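Local coordinates for uncharacterized protein DR_0571 (Deinococcus radiodurans R1, PDB 3C4N) that probably acts as an FAD-dependent oxidoreductase of the ETF-QO/FixC family, with ADP bound in its nucleotide pocket here, though its substrate is unknown, at residues A290-D295 / R314-E319. Sequence-based numbering, arbitrary orientation.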
loop_
_atom_site.group_PDB
_atom_site.type_symbol
_atom_site.label_atom_id
_atom_site.label_comp_id
_atom_site.label_asym_id
_atom_site.label_seq_id
_atom_site.Cartn_x
_atom_site.Cartn_y
_atom_site.Cartn_z
ATOM N N ALA A 290 23.124 -15.590 -19.515
ATOM C CA ALA A 290 24.271 -15.259 -18.703
ATOM C C ALA A 290 24.583 -13.795 -18.995
ATOM O O ALA A 290 24.220 -13.271 -20.052
ATOM C CB ALA A 290 25.446 -16.140 -19.083
ATOM N N ILE A 291 25.220 -13.130 -18.040
ATOM C CA ILE A 291 25.611 -11.739 -18.213
ATOM C C ILE A 291 27.118 -11.791 -18.418
ATOM O O ILE A 291 27.872 -12.090 -17.489
ATOM C CB ILE A 291 25.301 -10.884 -16.963
ATOM C CG1 ILE A 291 23.850 -11.098 -16.522
ATOM C CG2 ILE A 291 25.538 -9.399 -17.271
ATOM C CD1 ILE A 291 22.811 -10.721 -17.559
ATOM N N HIS A 292 27.547 -11.523 -19.646
ATOM C CA HIS A 292 28.959 -11.555 -19.985
ATOM C C HIS A 292 29.646 -10.271 -19.591
ATOM O O HIS A 292 30.824 -10.276 -19.238
ATOM C CB HIS A 292 29.124 -11.782 -21.481
ATOM C CG HIS A 292 28.471 -13.034 -21.965
ATOM N ND1 HIS A 292 28.822 -14.281 -21.496
ATOM C CD2 HIS A 292 27.474 -13.231 -22.859
ATOM C CE1 HIS A 292 28.067 -15.194 -22.081
ATOM N NE2 HIS A 292 27.241 -14.583 -22.912
ATOM N N HIS A 293 28.895 -9.177 -19.636
ATOM C CA HIS A 293 29.446 -7.875 -19.299
ATOM C C HIS A 293 28.349 -6.854 -19.034
ATOM O O HIS A 293 27.179 -7.114 -19.288
ATOM C CB HIS A 293 30.321 -7.391 -20.454
ATOM C CG HIS A 293 29.589 -7.301 -21.756
ATOM N ND1 HIS A 293 28.618 -6.354 -21.996
ATOM C CD2 HIS A 293 29.649 -8.068 -22.869
ATOM C CE1 HIS A 293 28.110 -6.539 -23.201
ATOM N NE2 HIS A 293 28.719 -7.573 -23.753
ATOM N N ARG A 294 28.744 -5.690 -18.529
ATOM C CA ARG A 294 27.795 -4.627 -18.240
ATOM C C ARG A 294 27.433 -3.868 -19.516
ATOM O O ARG A 294 28.217 -3.818 -20.461
ATOM C CB ARG A 294 28.381 -3.645 -17.225
ATOM C CG ARG A 294 29.581 -2.876 -17.738
ATOM C CD ARG A 294 29.858 -1.646 -16.890
ATOM N NE ARG A 294 31.059 -0.943 -17.340
ATOM C CZ ARG A 294 32.280 -1.470 -17.328
ATOM N NH1 ARG A 294 32.466 -2.707 -16.888
ATOM N NH2 ARG A 294 33.311 -0.763 -17.756
ATOM N N ASP A 295 26.236 -3.285 -19.536
ATOM C CA ASP A 295 25.776 -2.515 -20.681
ATOM C C ASP A 295 26.102 -1.046 -20.453
ATOM O O ASP A 295 25.920 -0.535 -19.353
ATOM C CB ASP A 295 24.270 -2.678 -20.868
ATOM C CG ASP A 295 23.888 -4.063 -21.360
ATOM O OD1 ASP A 295 24.461 -4.518 -22.366
ATOM O OD2 ASP A 295 23.011 -4.702 -20.739
ATOM N N ARG A 314 18.623 -10.049 -27.905
ATOM C CA ARG A 314 19.850 -9.311 -28.194
ATOM C C ARG A 314 20.835 -10.190 -28.935
ATOM O O ARG A 314 20.830 -11.411 -28.779
ATOM C CB ARG A 314 20.513 -8.807 -26.911
ATOM C CG ARG A 314 19.595 -7.999 -26.037
ATOM C CD ARG A 314 20.342 -7.039 -25.141
ATOM N NE ARG A 314 21.355 -7.614 -24.324
ATOM C CZ ARG A 314 22.574 -7.188 -24.017
ATOM N NH1 ARG A 314 23.139 -6.067 -24.459
ATOM N NH2 ARG A 314 23.216 -7.952 -23.157
ATOM N N ARG A 315 21.684 -9.552 -29.732
ATOM C CA ARG A 315 22.686 -10.257 -30.520
ATOM C C ARG A 315 23.477 -11.241 -29.645
ATOM O O ARG A 315 23.675 -12.401 -30.014
ATOM C CB ARG A 315 23.623 -9.235 -31.187
ATOM C CG ARG A 315 24.826 -9.816 -31.934
ATOM C CD ARG A 315 25.756 -8.691 -32.437
ATOM N NE ARG A 315 26.106 -7.746 -31.372
ATOM C CZ ARG A 315 26.915 -8.018 -30.348
ATOM N NH1 ARG A 315 27.482 -9.215 -30.236
ATOM N NH2 ARG A 315 27.143 -7.092 -29.422
ATOM N N GLU A 316 23.898 -10.789 -28.471
ATOM C CA GLU A 316 24.667 -11.647 -27.590
ATOM C C GLU A 316 23.947 -12.908 -27.148
ATOM O O GLU A 316 24.559 -13.973 -27.064
ATOM C CB GLU A 316 25.128 -10.863 -26.374
ATOM C CG GLU A 316 26.209 -9.871 -26.715
ATOM C CD GLU A 316 26.947 -9.398 -25.492
ATOM O OE1 GLU A 316 26.316 -8.706 -24.665
ATOM O OE2 GLU A 316 28.149 -9.729 -25.356
ATOM N N LEU A 317 22.654 -12.796 -26.868
ATOM C CA LEU A 317 21.881 -13.959 -26.448
ATOM C C LEU A 317 21.764 -14.908 -27.643
ATOM O O LEU A 317 21.884 -16.125 -27.501
ATOM C CB LEU A 317 20.486 -13.540 -25.977
ATOM C CG LEU A 317 19.839 -14.425 -24.903
ATOM C CD1 LEU A 317 18.353 -14.089 -24.805
ATOM C CD2 LEU A 317 20.014 -15.888 -25.228
ATOM N N LEU A 318 21.531 -14.332 -28.818
ATOM C CA LEU A 318 21.410 -15.098 -30.051
ATOM C C LEU A 318 22.658 -15.944 -30.268
ATOM O O LEU A 318 22.571 -17.139 -30.549
ATOM C CB LEU A 318 21.219 -14.151 -31.238
ATOM C CG LEU A 318 19.831 -13.936 -31.855
ATOM C CD1 LEU A 318 18.726 -14.463 -30.937
ATOM C CD2 LEU A 318 19.652 -12.455 -32.140
ATOM N N GLU A 319 23.823 -15.323 -30.130
ATOM C CA GLU A 319 25.080 -16.032 -30.325
ATOM C C GLU A 319 25.206 -17.159 -29.309
ATOM O O GLU A 319 25.568 -18.282 -29.663
ATOM C CB GLU A 319 26.270 -15.075 -30.176
ATOM C CG GLU A 319 26.138 -13.768 -30.950
ATOM C CD GLU A 319 27.389 -12.920 -30.880
ATOM O OE1 GLU A 319 27.978 -12.805 -29.788
ATOM O OE2 GLU A 319 27.789 -12.361 -31.917
HETATM O O HOH W 1 24.741 -7.208 -20.978
HETATM O O HOH W 2 26.279 -9.727 -21.361
#
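His-293 drives its NE2 between the two oxygens of Glu-316, 2.7 Å from OE2 and 2.8 Å from OE1; the bond to OE2 is weak, its N-H bent to 134°. OE2 lies at the ring's edge, near its plane, and ring and carboxylate planes are 28° apart. The other ring nitrogen, ND1, donates to Arg-294 O at 3.0 Å, which helps fix the ring's rotation. Beside this pair, Asp-295 and Arg-314 form a salt bridge of a different shape: OD1 lies 2.9 Å from NH1, but the carboxylate stands almost perpendicular to the guanidinium and OD2 sits over its face, leaving the hydrogen bond weak. Tyr-299 also binds NH1, while Asp-295 OD2 is held by the backbone N of Tyr-254. Bent at chi3 (-54°), Arg-314 also brings NH2 within 3.5 Å of Glu-316 OE1, by charge alone. A leucine here would probably leave buried Asp-295 without its countercharge and water 1, which donates to His-293 O and accepts a weak bond from NH2, without one partner. The contact thus illustrates how the beginning of a long loop, just after strand 284-288, is tied back to the N-terminal end of helix 315-324, which that loop leads into: in this salt-bridge network one arginine bridges two acids, and its positive charge probably favours their ionised forms.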